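Putative esterase (Sulfolobus solfataricus P2, PDB 2RAU) is a calcium-binding protein of the alpha/beta-hydrolase fold that probably acts as a lipase or esterase. Local coordinates at residues A13-N18 against L66-W71; V53-G58 against K83-Y88; T191-S196 against V207-G212; E198-K203 against P277-L282. All blocks are in the same frame, centred on the assembly; numbering follows the deposited sequence.

Contact 1 (A13-N18 against L66-W71)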
loop_
_atom_site.group_PDB
_atom_site.type_symbol
_atom_site.label_atom_id
_atom_site.label_comp_id
_atom_site.label_asym_id
_atom_site.label_seq_id
_atom_site.Cartn_x
_atom_site.Cartn_y
_atom_site.Cartn_z
ATOM N N ALA A 13 -6.842 -10.427 18.120
ATOM C CA ALA A 13 -7.131 -11.544 17.269
ATOM C C ALA A 13 -5.861 -12.143 16.640
ATOM O O ALA A 13 -5.177 -11.472 15.860
ATOM C CB ALA A 13 -8.083 -11.106 16.185
ATOM N N PRO A 14 -5.557 -13.423 16.930
ATOM C CA PRO A 14 -4.439 -14.086 16.224
ATOM C C PRO A 14 -4.544 -14.066 14.691
ATOM O O PRO A 14 -5.622 -14.121 14.110
ATOM C CB PRO A 14 -4.455 -15.523 16.791
ATOM C CG PRO A 14 -5.020 -15.368 18.134
ATOM C CD PRO A 14 -6.117 -14.306 17.965
ATOM N N ILE A 15 -3.409 -13.895 14.036
ATOM C CA ILE A 15 -3.360 -13.749 12.574
ATOM C C ILE A 15 -3.237 -15.151 11.965
ATOM O O ILE A 15 -2.451 -15.959 12.433
ATOM C CB ILE A 15 -2.206 -12.809 12.179
ATOM C CG1 ILE A 15 -2.489 -11.406 12.759
ATOM C CG2 ILE A 15 -1.980 -12.852 10.675
ATOM C CD1 ILE A 15 -1.410 -10.337 12.559
ATOM N N LEU A 16 -4.057 -15.451 10.979
ATOM C CA LEU A 16 -4.021 -16.774 10.357
ATOM C C LEU A 16 -2.620 -17.104 9.892
ATOM O O LEU A 16 -1.941 -16.269 9.287
ATOM C CB LEU A 16 -5.011 -16.894 9.211
ATOM C CG LEU A 16 -4.754 -16.290 7.823
ATOM C CD1 LEU A 16 -5.735 -16.889 6.771
ATOM C CD2 LEU A 16 -4.773 -14.732 7.832
ATOM N N GLY A 17 -2.180 -18.317 10.242
ATOM C CA GLY A 17 -0.856 -18.820 9.890
ATOM C C GLY A 17 0.290 -18.228 10.669
ATOM O O GLY A 17 1.440 -18.577 10.432
ATOM N N ASN A 18 -0.021 -17.322 11.599
ATOM C CA ASN A 18 0.993 -16.589 12.344
ATOM C C ASN A 18 0.461 -16.388 13.730
ATOM O O ASN A 18 0.205 -15.265 14.153
ATOM C CB ASN A 18 1.254 -15.245 11.672
ATOM C CG ASN A 18 1.841 -15.387 10.288
ATOM O OD1 ASN A 18 3.050 -15.450 10.165
ATOM N ND2 ASN A 18 0.982 -15.495 9.238
ATOM N N LEU A 66 -2.399 -5.604 3.714
ATOM C CA LEU A 66 -1.030 -5.629 4.237
ATOM C C LEU A 66 -0.795 -6.552 5.396
ATOM O O LEU A 66 0.348 -6.920 5.675
ATOM C CB LEU A 66 -0.556 -4.218 4.566
ATOM C CG LEU A 66 0.205 -3.460 3.483
ATOM C CD1 LEU A 66 -0.230 -3.682 2.038
ATOM C CD2 LEU A 66 0.446 -2.043 3.794
ATOM N N VAL A 67 -1.875 -6.940 6.069
ATOM C CA VAL A 67 -1.791 -7.851 7.199
ATOM C C VAL A 67 -2.225 -9.254 6.787
ATOM O O VAL A 67 -1.519 -10.200 7.003
ATOM C CB VAL A 67 -2.701 -7.382 8.413
ATOM C CG1 VAL A 67 -2.608 -8.344 9.643
ATOM C CG2 VAL A 67 -2.453 -5.905 8.794
ATOM N N THR A 68 -3.414 -9.377 6.215
ATOM C CA THR A 68 -3.956 -10.686 5.947
ATOM C C THR A 68 -4.232 -11.026 4.465
ATOM O O THR A 68 -4.748 -12.112 4.168
ATOM C CB THR A 68 -5.239 -10.951 6.801
ATOM O OG1 THR A 68 -6.150 -9.887 6.602
ATOM C CG2 THR A 68 -4.935 -11.092 8.314
ATOM N N ILE A 69 -3.846 -10.159 3.530
ATOM C CA ILE A 69 -4.004 -10.443 2.110
ATOM C C ILE A 69 -5.456 -10.837 1.841
ATOM O O ILE A 69 -5.757 -11.837 1.178
ATOM C CB ILE A 69 -2.981 -11.498 1.587
ATOM C CG1 ILE A 69 -1.623 -11.358 2.357
ATOM C CG2 ILE A 69 -2.706 -11.305 0.077
ATOM C CD1 ILE A 69 -0.548 -12.356 1.956
ATOM N N SER A 70 -6.340 -10.008 2.395
ATOM C CA SER A 70 -7.764 -10.200 2.331
ATOM C C SER A 70 -8.504 -8.884 2.073
ATOM O O SER A 70 -7.915 -7.783 2.193
ATOM C CB SER A 70 -8.200 -10.883 3.628
ATOM O OG SER A 70 -8.028 -10.101 4.813
ATOM N N TRP A 71 -9.765 -9.011 1.639
ATOM C CA TRP A 71 -10.685 -7.874 1.416
ATOM C C TRP A 71 -12.007 -8.165 2.074
ATOM O O TRP A 71 -12.698 -9.113 1.705
ATOM C CB TRP A 71 -10.910 -7.697 -0.077
ATOM C CG TRP A 71 -11.745 -6.528 -0.470
ATOM C CD1 TRP A 71 -11.356 -5.226 -0.574
ATOM C CD2 TRP A 71 -13.126 -6.566 -0.835
ATOM N NE1 TRP A 71 -12.404 -4.463 -1.004
ATOM C CE2 TRP A 71 -13.517 -5.249 -1.124
ATOM C CE3 TRP A 71 -14.081 -7.582 -0.872
ATOM C CZ2 TRP A 71 -14.817 -4.931 -1.515
ATOM C CZ3 TRP A 71 -15.352 -7.278 -1.267
ATOM C CH2 TRP A 71 -15.713 -5.968 -1.604
#

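Contact 2 (V53-G58 against K83-Y88)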
loop_
_atom_site.group_PDB
_atom_site.type_symbol
_atom_site.label_atom_id
_atom_site.label_comp_id
_atom_site.label_asym_id
_atom_site.label_seq_id
_atom_site.Cartn_x
_atom_site.Cartn_y
_atom_site.Cartn_z
ATOM N N VAL A 53 5.730 1.831 13.945
ATOM C CA VAL A 53 5.889 1.950 12.498
ATOM C C VAL A 53 4.515 1.962 11.882
ATOM O O VAL A 53 3.752 1.041 12.126
ATOM C CB VAL A 53 6.665 0.756 11.897
ATOM C CG1 VAL A 53 6.855 0.983 10.445
ATOM C CG2 VAL A 53 8.024 0.586 12.641
ATOM N N LEU A 54 4.215 2.983 11.084
ATOM C CA LEU A 54 2.965 3.044 10.331
ATOM C C LEU A 54 3.299 2.863 8.844
ATOM O O LEU A 54 4.164 3.570 8.278
ATOM C CB LEU A 54 2.222 4.376 10.547
ATOM C CG LEU A 54 1.057 4.733 9.605
ATOM C CD1 LEU A 54 -0.089 3.687 9.793
ATOM C CD2 LEU A 54 0.616 6.177 9.833
ATOM N N ILE A 55 2.598 1.932 8.214
ATOM C CA ILE A 55 2.775 1.660 6.773
ATOM C C ILE A 55 1.555 2.074 5.984
ATOM O O ILE A 55 0.460 1.623 6.234
ATOM C CB ILE A 55 3.168 0.169 6.522
ATOM C CG1 ILE A 55 4.307 -0.226 7.504
ATOM C CG2 ILE A 55 3.565 -0.049 5.007
ATOM C CD1 ILE A 55 4.950 -1.590 7.306
ATOM N N LEU A 56 1.779 2.969 5.034
ATOM C CA LEU A 56 0.766 3.497 4.144
ATOM C C LEU A 56 0.656 2.646 2.873
ATOM O O LEU A 56 1.625 2.509 2.135
ATOM C CB LEU A 56 1.123 4.940 3.809
ATOM C CG LEU A 56 1.227 5.977 4.960
ATOM C CD1 LEU A 56 1.457 7.374 4.432
ATOM C CD2 LEU A 56 -0.021 5.899 5.908
ATOM N N PRO A 57 -0.508 2.031 2.637
ATOM C CA PRO A 57 -0.627 1.261 1.412
ATOM C C PRO A 57 -0.626 2.098 0.151
ATOM O O PRO A 57 -0.824 3.293 0.206
ATOM C CB PRO A 57 -1.990 0.577 1.551
ATOM C CG PRO A 57 -2.303 0.666 3.052
ATOM C CD PRO A 57 -1.722 1.942 3.470
ATOM N N GLY A 58 -0.492 1.400 -0.992
ATOM C CA GLY A 58 -0.469 2.013 -2.309
ATOM C C GLY A 58 -1.850 1.959 -2.932
ATOM O O GLY A 58 -2.814 1.691 -2.256
ATOM N N LYS A 83 7.451 -12.946 4.032
ATOM C CA LYS A 83 7.086 -12.278 2.787
ATOM C C LYS A 83 6.237 -11.031 3.009
ATOM O O LYS A 83 5.726 -10.461 2.040
ATOM C CB LYS A 83 6.266 -13.232 1.886
ATOM C CG LYS A 83 6.928 -14.507 1.490
ATOM C CD LYS A 83 5.976 -15.312 0.596
ATOM C CE LYS A 83 6.455 -16.660 0.267
ATOM N NZ LYS A 83 5.427 -17.347 -0.558
ATOM N N SER A 84 6.099 -10.588 4.269
ATOM C CA SER A 84 5.218 -9.479 4.608
ATOM C C SER A 84 5.928 -8.519 5.548
ATOM O O SER A 84 6.266 -8.888 6.651
ATOM C CB SER A 84 3.937 -10.021 5.234
ATOM O OG SER A 84 3.224 -8.980 5.841
ATOM N N ILE A 85 6.181 -7.294 5.083
ATOM C CA ILE A 85 6.902 -6.303 5.905
ATOM C C ILE A 85 6.201 -6.104 7.255
ATOM O O ILE A 85 6.872 -5.981 8.283
ATOM C CB ILE A 85 7.165 -4.965 5.131
ATOM C CG1 ILE A 85 8.168 -4.064 5.863
ATOM C CG2 ILE A 85 5.904 -4.182 4.812
ATOM C CD1 ILE A 85 9.414 -4.707 6.284
ATOM N N VAL A 86 4.866 -6.061 7.263
ATOM C CA VAL A 86 4.104 -5.831 8.487
ATOM C C VAL A 86 4.348 -6.943 9.492
ATOM O O VAL A 86 4.743 -6.693 10.635
ATOM C CB VAL A 86 2.573 -5.627 8.202
ATOM C CG1 VAL A 86 1.745 -5.712 9.511
ATOM C CG2 VAL A 86 2.314 -4.320 7.471
ATOM N N LEU A 87 4.144 -8.177 9.059
ATOM C CA LEU A 87 4.318 -9.356 9.915
ATOM C C LEU A 87 5.779 -9.584 10.353
ATOM O O LEU A 87 6.059 -9.930 11.487
ATOM C CB LEU A 87 3.728 -10.574 9.234
ATOM C CG LEU A 87 2.233 -10.523 8.803
ATOM C CD1 LEU A 87 1.803 -11.876 8.256
ATOM C CD2 LEU A 87 1.244 -10.120 9.913
ATOM N N TYR A 88 6.700 -9.361 9.438
ATOM C CA TYR A 88 8.132 -9.474 9.690
ATOM C C TYR A 88 8.599 -8.498 10.757
ATOM O O TYR A 88 9.314 -8.876 11.692
ATOM C CB TYR A 88 8.908 -9.200 8.380
ATOM C CG TYR A 88 10.397 -9.432 8.534
ATOM C CD1 TYR A 88 10.938 -10.713 8.373
ATOM C CD2 TYR A 88 11.271 -8.394 8.867
ATOM C CE1 TYR A 88 12.296 -10.933 8.508
ATOM C CE2 TYR A 88 12.629 -8.632 8.982
ATOM C CZ TYR A 88 13.120 -9.888 8.810
ATOM O OH TYR A 88 14.458 -10.135 8.914
#

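Contact 3 (T191-S196 against V207-G212)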
loop_
_atom_site.group_PDB
_atom_site.type_symbol
_atom_site.label_atom_id
_atom_site.label_comp_id
_atom_site.label_asym_id
_atom_site.label_seq_id
_atom_site.Cartn_x
_atom_site.Cartn_y
_atom_site.Cartn_z
ATOM N N THR A 191 -5.116 3.910 -18.430
ATOM C CA THR A 191 -5.074 5.132 -19.294
ATOM C C THR A 191 -6.152 6.077 -18.774
ATOM O O THR A 191 -7.326 5.701 -18.744
ATOM C CB THR A 191 -5.369 4.887 -20.794
ATOM O OG1 THR A 191 -4.274 4.183 -21.392
ATOM C CG2 THR A 191 -5.565 6.230 -21.539
ATOM N N PRO A 192 -5.766 7.295 -18.356
ATOM C CA PRO A 192 -6.728 8.206 -17.718
ATOM C C PRO A 192 -7.979 8.510 -18.526
ATOM O O PRO A 192 -7.873 8.972 -19.646
ATOM C CB PRO A 192 -5.922 9.481 -17.529
ATOM C CG PRO A 192 -4.530 9.034 -17.494
ATOM C CD PRO A 192 -4.425 7.891 -18.423
ATOM N N GLU A 193 -9.151 8.251 -17.957
ATOM C CA GLU A 193 -10.419 8.581 -18.608
ATOM C C GLU A 193 -10.763 10.078 -18.474
ATOM O O GLU A 193 -11.535 10.610 -19.279
ATOM C CB GLU A 193 -11.558 7.752 -18.012
ATOM C CG GLU A 193 -11.415 6.228 -18.127
ATOM C CD GLU A 193 -12.574 5.492 -17.393
ATOM O OE1 GLU A 193 -13.702 5.474 -17.976
ATOM O OE2 GLU A 193 -12.359 4.940 -16.250
ATOM N N VAL A 194 -10.223 10.735 -17.440
ATOM C CA VAL A 194 -10.423 12.161 -17.208
ATOM C C VAL A 194 -9.060 12.781 -16.950
ATOM O O VAL A 194 -8.144 12.103 -16.516
ATOM C CB VAL A 194 -11.397 12.455 -16.021
ATOM C CG1 VAL A 194 -12.788 11.810 -16.288
ATOM C CG2 VAL A 194 -10.809 11.962 -14.733
ATOM N N ASN A 195 -8.936 14.067 -17.248
ATOM C CA ASN A 195 -7.664 14.791 -17.155
ATOM C C ASN A 195 -7.764 16.028 -16.311
ATOM O O ASN A 195 -6.775 16.710 -16.137
ATOM C CB ASN A 195 -7.167 15.176 -18.567
ATOM C CG ASN A 195 -6.980 13.945 -19.473
ATOM O OD1 ASN A 195 -6.106 13.101 -19.221
ATOM N ND2 ASN A 195 -7.823 13.823 -20.509
ATOM N N SER A 196 -8.956 16.320 -15.790
ATOM C CA SER A 196 -9.159 17.459 -14.892
ATOM C C SER A 196 -10.343 17.200 -13.974
ATOM O O SER A 196 -11.106 16.261 -14.197
ATOM C CB SER A 196 -9.419 18.731 -15.703
ATOM O OG SER A 196 -10.677 18.672 -16.359
ATOM N N VAL A 207 -13.624 7.496 -10.399
ATOM C CA VAL A 207 -12.708 6.488 -9.902
ATOM C C VAL A 207 -11.979 5.756 -11.030
ATOM O O VAL A 207 -12.456 5.720 -12.160
ATOM C CB VAL A 207 -13.427 5.448 -9.014
ATOM C CG1 VAL A 207 -13.978 6.074 -7.709
ATOM C CG2 VAL A 207 -14.522 4.698 -9.812
ATOM N N ILE A 208 -10.822 5.185 -10.688
ATOM C CA ILE A 208 -10.028 4.325 -11.540
ATOM C C ILE A 208 -10.267 2.892 -11.003
ATOM O O ILE A 208 -10.031 2.628 -9.831
ATOM C CB ILE A 208 -8.499 4.601 -11.432
ATOM C CG1 ILE A 208 -8.198 6.101 -11.570
ATOM C CG2 ILE A 208 -7.718 3.710 -12.459
ATOM C CD1 ILE A 208 -6.860 6.529 -10.942
ATOM N N PRO A 209 -10.761 1.988 -11.841
ATOM C CA PRO A 209 -10.976 0.639 -11.387
ATOM C C PRO A 209 -9.684 -0.202 -11.414
ATOM O O PRO A 209 -8.837 -0.073 -12.298
ATOM C CB PRO A 209 -11.953 0.093 -12.410
ATOM C CG PRO A 209 -11.561 0.830 -13.656
ATOM C CD PRO A 209 -11.222 2.177 -13.225
ATOM N N SER A 210 -9.569 -1.086 -10.450
ATOM C CA SER A 210 -8.479 -2.016 -10.395
ATOM C C SER A 210 -8.692 -3.111 -11.430
ATOM O O SER A 210 -9.809 -3.453 -11.726
ATOM C CB SER A 210 -8.459 -2.664 -9.008
ATOM O OG SER A 210 -7.470 -3.664 -8.912
ATOM N N ARG A 211 -7.602 -3.671 -11.949
ATOM C CA ARG A 211 -7.663 -4.868 -12.814
ATOM C C ARG A 211 -7.661 -6.157 -11.973
ATOM O O ARG A 211 -7.811 -7.246 -12.506
ATOM C CB ARG A 211 -6.571 -4.826 -13.891
ATOM C CG ARG A 211 -6.985 -3.796 -15.019
ATOM C CD ARG A 211 -6.183 -3.862 -16.356
ATOM N NE ARG A 211 -6.417 -5.068 -17.155
ATOM C CZ ARG A 211 -7.550 -5.345 -17.799
ATOM N NH1 ARG A 211 -8.601 -4.526 -17.720
ATOM N NH2 ARG A 211 -7.649 -6.464 -18.512
ATOM N N GLY A 212 -7.521 -6.001 -10.658
ATOM C CA GLY A 212 -7.740 -7.060 -9.685
ATOM C C GLY A 212 -8.976 -6.681 -8.849
ATOM O O GLY A 212 -9.898 -6.036 -9.335
HETATM O O HOH W 1 -14.100 4.444 -13.931
#

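Contact 4 (E198-K203 against P277-L282)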
loop_
_atom_site.group_PDB
_atom_site.type_symbol
_atom_site.label_atom_id
_atom_site.label_comp_id
_atom_site.label_asym_id
_atom_site.label_seq_id
_atom_site.Cartn_x
_atom_site.Cartn_y
_atom_site.Cartn_z
ATOM N N GLU A 198 -12.988 19.217 -13.649
ATOM C CA GLU A 198 -14.215 19.582 -14.376
ATOM C C GLU A 198 -14.705 18.408 -15.232
ATOM O O GLU A 198 -15.899 18.105 -15.292
ATOM C CB GLU A 198 -14.027 20.892 -15.226
ATOM N N GLU A 199 -13.765 17.750 -15.890
ATOM C CA GLU A 199 -14.042 16.617 -16.762
ATOM C C GLU A 199 -14.583 15.422 -15.959
ATOM O O GLU A 199 -15.436 14.671 -16.420
ATOM C CB GLU A 199 -12.742 16.267 -17.499
ATOM C CG GLU A 199 -12.827 15.169 -18.536
ATOM C CD GLU A 199 -11.520 15.016 -19.301
ATOM O OE1 GLU A 199 -10.618 15.866 -19.104
ATOM O OE2 GLU A 199 -11.407 14.065 -20.104
HETATM N N MSE A 200 -14.083 15.265 -14.741
HETATM C CA MSE A 200 -14.546 14.209 -13.831
HETATM C C MSE A 200 -16.072 14.354 -13.583
HETATM O O MSE A 200 -16.864 13.415 -13.732
HETATM C CB MSE A 200 -13.727 14.303 -12.521
HETATM C CG MSE A 200 -13.871 13.171 -11.625
HETATM SE SE MSE A 200 -12.948 13.407 -9.951
HETATM C CE MSE A 200 -13.649 15.130 -9.463
ATOM N N GLU A 201 -16.486 15.572 -13.294
ATOM C CA GLU A 201 -17.871 15.851 -13.026
ATOM C C GLU A 201 -18.645 15.871 -14.333
ATOM O O GLU A 201 -19.786 15.441 -14.366
ATOM C CB GLU A 201 -17.998 17.212 -12.317
ATOM C CG GLU A 201 -17.076 17.420 -11.080
ATOM C CD GLU A 201 -17.620 16.760 -9.785
ATOM O OE1 GLU A 201 -18.772 16.233 -9.762
ATOM O OE2 GLU A 201 -16.879 16.778 -8.778
ATOM N N ALA A 202 -18.046 16.381 -15.412
ATOM C CA ALA A 202 -18.758 16.482 -16.682
ATOM C C ALA A 202 -19.071 15.095 -17.199
ATOM O O ALA A 202 -20.188 14.813 -17.622
ATOM C CB ALA A 202 -17.939 17.242 -17.683
ATOM N N LYS A 203 -18.075 14.224 -17.184
ATOM C CA LYS A 203 -18.256 12.854 -17.647
ATOM C C LYS A 203 -18.827 11.883 -16.614
ATOM O O LYS A 203 -19.226 10.781 -16.975
ATOM C CB LYS A 203 -16.923 12.320 -18.147
ATOM C CG LYS A 203 -16.385 13.026 -19.400
ATOM C CD LYS A 203 -15.056 12.411 -19.816
ATOM C CE LYS A 203 -14.489 13.050 -21.077
ATOM N NZ LYS A 203 -13.192 12.406 -21.443
ATOM N N PRO A 277 -9.892 6.942 -6.108
ATOM C CA PRO A 277 -10.365 8.216 -6.598
ATOM C C PRO A 277 -9.422 8.890 -7.573
ATOM O O PRO A 277 -8.190 8.946 -7.370
ATOM C CB PRO A 277 -10.518 9.042 -5.320
ATOM C CG PRO A 277 -9.443 8.485 -4.416
ATOM C CD PRO A 277 -9.512 6.999 -4.682
ATOM N N TYR A 278 -9.996 9.377 -8.661
ATOM C CA TYR A 278 -9.257 10.240 -9.597
ATOM C C TYR A 278 -8.708 11.520 -8.964
ATOM O O TYR A 278 -7.702 12.055 -9.425
ATOM C CB TYR A 278 -10.136 10.642 -10.827
ATOM C CG TYR A 278 -9.880 9.766 -12.048
ATOM C CD1 TYR A 278 -8.690 9.874 -12.763
ATOM C CD2 TYR A 278 -10.828 8.859 -12.504
ATOM C CE1 TYR A 278 -8.443 9.087 -13.886
ATOM C CE2 TYR A 278 -10.576 8.063 -13.601
ATOM C CZ TYR A 278 -9.376 8.192 -14.294
ATOM O OH TYR A 278 -9.099 7.394 -15.390
ATOM N N ARG A 279 -9.383 12.023 -7.941
ATOM C CA ARG A 279 -9.076 13.332 -7.402
ATOM C C ARG A 279 -7.581 13.440 -6.979
ATOM O O ARG A 279 -6.902 14.447 -7.245
ATOM C CB ARG A 279 -10.089 13.669 -6.276
ATOM C CG ARG A 279 -9.919 15.010 -5.567
ATOM C CD ARG A 279 -10.039 16.076 -6.574
ATOM N NE ARG A 279 -10.168 17.421 -6.026
ATOM C CZ ARG A 279 -11.294 18.135 -6.035
ATOM N NH1 ARG A 279 -12.444 17.653 -6.503
ATOM N NH2 ARG A 279 -11.271 19.362 -5.563
ATOM N N LEU A 280 -7.044 12.389 -6.381
ATOM C CA LEU A 280 -5.664 12.426 -5.911
ATOM C C LEU A 280 -4.688 12.731 -7.044
ATOM O O LEU A 280 -3.810 13.567 -6.888
ATOM C CB LEU A 280 -5.309 11.107 -5.215
ATOM C CG LEU A 280 -5.799 10.882 -3.793
ATOM C CD1 LEU A 280 -5.676 9.443 -3.448
ATOM C CD2 LEU A 280 -5.027 11.765 -2.780
ATOM N N SER A 281 -4.871 12.090 -8.195
ATOM C CA SER A 281 -3.974 12.282 -9.320
ATOM C C SER A 281 -4.277 13.575 -10.062
ATOM O O SER A 281 -3.391 14.163 -10.682
ATOM C CB SER A 281 -4.009 11.070 -10.267
ATOM O OG SER A 281 -5.277 10.857 -10.838
ATOM N N LEU A 282 -5.519 14.047 -9.973
ATOM C CA LEU A 282 -5.903 15.273 -10.652
ATOM C C LEU A 282 -5.463 16.484 -9.847
ATOM O O LEU A 282 -5.551 17.588 -10.324
ATOM C CB LEU A 282 -7.405 15.304 -10.913
ATOM C CG LEU A 282 -7.974 14.231 -11.845
ATOM C CD1 LEU A 282 -9.484 14.375 -11.909
ATOM C CD2 LEU A 282 -7.378 14.297 -13.213
HETATM O O HOH W 2 -15.332 18.210 -7.474
#

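Contact 1 (A13-N18 against L66-W71)
Ile15 and Val67 meet methyl to methyl: CD1 of Ile15 lies 3.7 Å from CG1 of Val67, and the two side chains cross at about a right angle. Ile15 lies on strand 13-15 of the large sheet, while Val67 sits near the C-terminal end of helix 63-68. With CG1 of Ile15 beside the backbone N and opposite the carbonyl carbon (chi1 -63°), its extended branch carries CD1 toward the helix, and its other branch, CG2, reaches CG2 of Thr68 more loosely at 4.2 Å. This inner half is the close-packed one, and the rest of the core shuts it in: Ile15 and Val67 both touch Val43 of strand 37-45, and Leu87 of helix 85-91 lies against Ile15.

Toward the outside the packing thins to a single residue. Leu16, which is partly exposed, lays CD2 against CG2 of Thr68 at 3.7 Å. Here the chain is already reversing in a type II turn from Ile15 to Asn18, closed by Asn18 N to Ile15 O at 2.9 Å; Asn18 ND2 also donates to Leu16 O at 3.0 Å, and to Pro79 O.

Thr68 is thus used from two sides. Its methyl faces the strand, whereas OG1 lies 2.6 Å from OG of Ser70, within its own segment. No hydrogen bond spans the two segments, which implies that strand and helix end are held together here by apolar packing, while the side-chain hydrogen bonds run within each segment or to neighbouring residues.

Contact 2 (V53-G58 against K83-Y88)
The methyl CD1 of Ile55 carries this contact alone, touching CG2 of Ile85 at 3.7 Å and CG2 of Val86 at 3.8 Å. CG1 of Ile55 stands beside the backbone N (chi1 -47°), and the trans second torsion (chi2 -173°) stretches the chain so that its last carbon reaches the first turn of helix 85-91. The two receiving methyls are presented differently. In Ile85 the longer branch lies opposite the backbone N (chi1 -167°), which puts CG2 between N and the carbonyl carbon and turns it to the strand; in Val86 the touching CG2 lies beside N.

Strand 52-56 is an inner parallel strand of the alpha/beta-hydrolase sheet, flanked by strands 94-100 and 146-151, and helix 85-91 covers one face of it before the chain enters strand 94-100. Ala149 and Glu151 of the neighbouring strand 146-151 touch Ile55 and Ile85 respectively.

Ser84 is the N-cap of the helix. Its OG accepts from Leu87 N in a weak but nearly straight bond of 3.4 Å, while Tyr88 N donates to Ser84 O at 2.9 Å, closing the first helical turn.

Contact 3 (T191-S196 against V207-G212)
Strand 207-209 forms a small two-stranded antiparallel sheet with strand 275-277, separate from the central sheet of the hydrolase fold, and the loop that leads into helix 197-203 passes alongside it. Between the two, Glu193 is joined to the strand through one water. Water 1 donates to OE2 of Glu193 at 2.9 Å and to the backbone O of Val207 at 2.7 Å, bridging two acceptors that stand 4.2 Å apart and could not bond to each other. The carboxylate gets there because CG of Glu193 is set beside the backbone N (chi1 -60°) and the chain runs on extended, with chi2 at 176°. Its OE2 also comes near CD of the Pro209 ring, at 4.3 Å, a loose approach on the solvent-exposed side.

No direct hydrogen bond joins the two segments, and the interface is small. The backbone of Glu193 is held from another quarter: its N bonds to the hydroxyl of Tyr278 and its O to the ammonium of Lys203. Ile208 pairs with Trp276 of the partner strand. At the start of the helix, Ser196 acts as N-cap, its OG accepting from Glu199 N. Beyond the strand the chain bends through an ST turn, in which the OG of Ser210 accepts from Gly212 N at 2.9 Å.

Contact 4 (E198-K203 against P277-L282)
Met200, present as selenomethionine, places CG opposite its backbone N (chi1 -168°), keeps the next bond trans, and then bends at the last torsion (chi3 51°), so that SE and CE turn to different partners on helix 278-282. SE meets CB of Tyr278 at 4.0 Å and CD1 of Leu282 at 4.1 Å, one helical turn further on. CE lies 4.1 Å from NH1 of Arg279, approaching its guanidinium obliquely, the two side chains crossing at about a right angle. Arg279 itself is bent at its second torsion, which brings its head back toward the facing helix.

The two short helices run roughly antiparallel, at 151° with their axes 11.3 Å apart at closest approach. They pack far from the centre of the chain, outside the central hydrolase sheet; Pro277 and Leu280 touch Trp126 of helix 123-141.

Beside the buried Met200, water 2 sits in the plane of the Arg279 guanidinium, at its edge, accepting from NH1 at 3.1 Å and donating to OE2 of Glu201 at 2.5 Å; the opposite charges are thus linked through water and not by direct contact. Glu283 forms a salt bridge with NE of Arg279. Along helix 197-203, OE2 of Glu199 takes NZ of Lys203 on its anti lone pair, the one facing away from the other carboxylate oxygen, in a salt bridge of 2.8 Å.

Contacts 1 and 2 both belong to the main sheet and are buried and apolar; they touch each other where the backbone O of Leu66 packs against Val86, and contact 2 is the more central, about 8 Å from the centre of the chain. Contacts 3 and 4 lie further out, with centres about 9 Å apart; helix 197-203 of contact 4 and strand 207-209 of contact 3 follow each other in the chain, and Ser196 O packs on CD1 of Leu282. Each of this outer pair has a bridging water, but contact 4 adds a buried selenomethionine, whereas contact 3 is only partly buried, two of its three touching residues being exposed. Contacts 1 and 4 lie on opposite sides of the chain's centre.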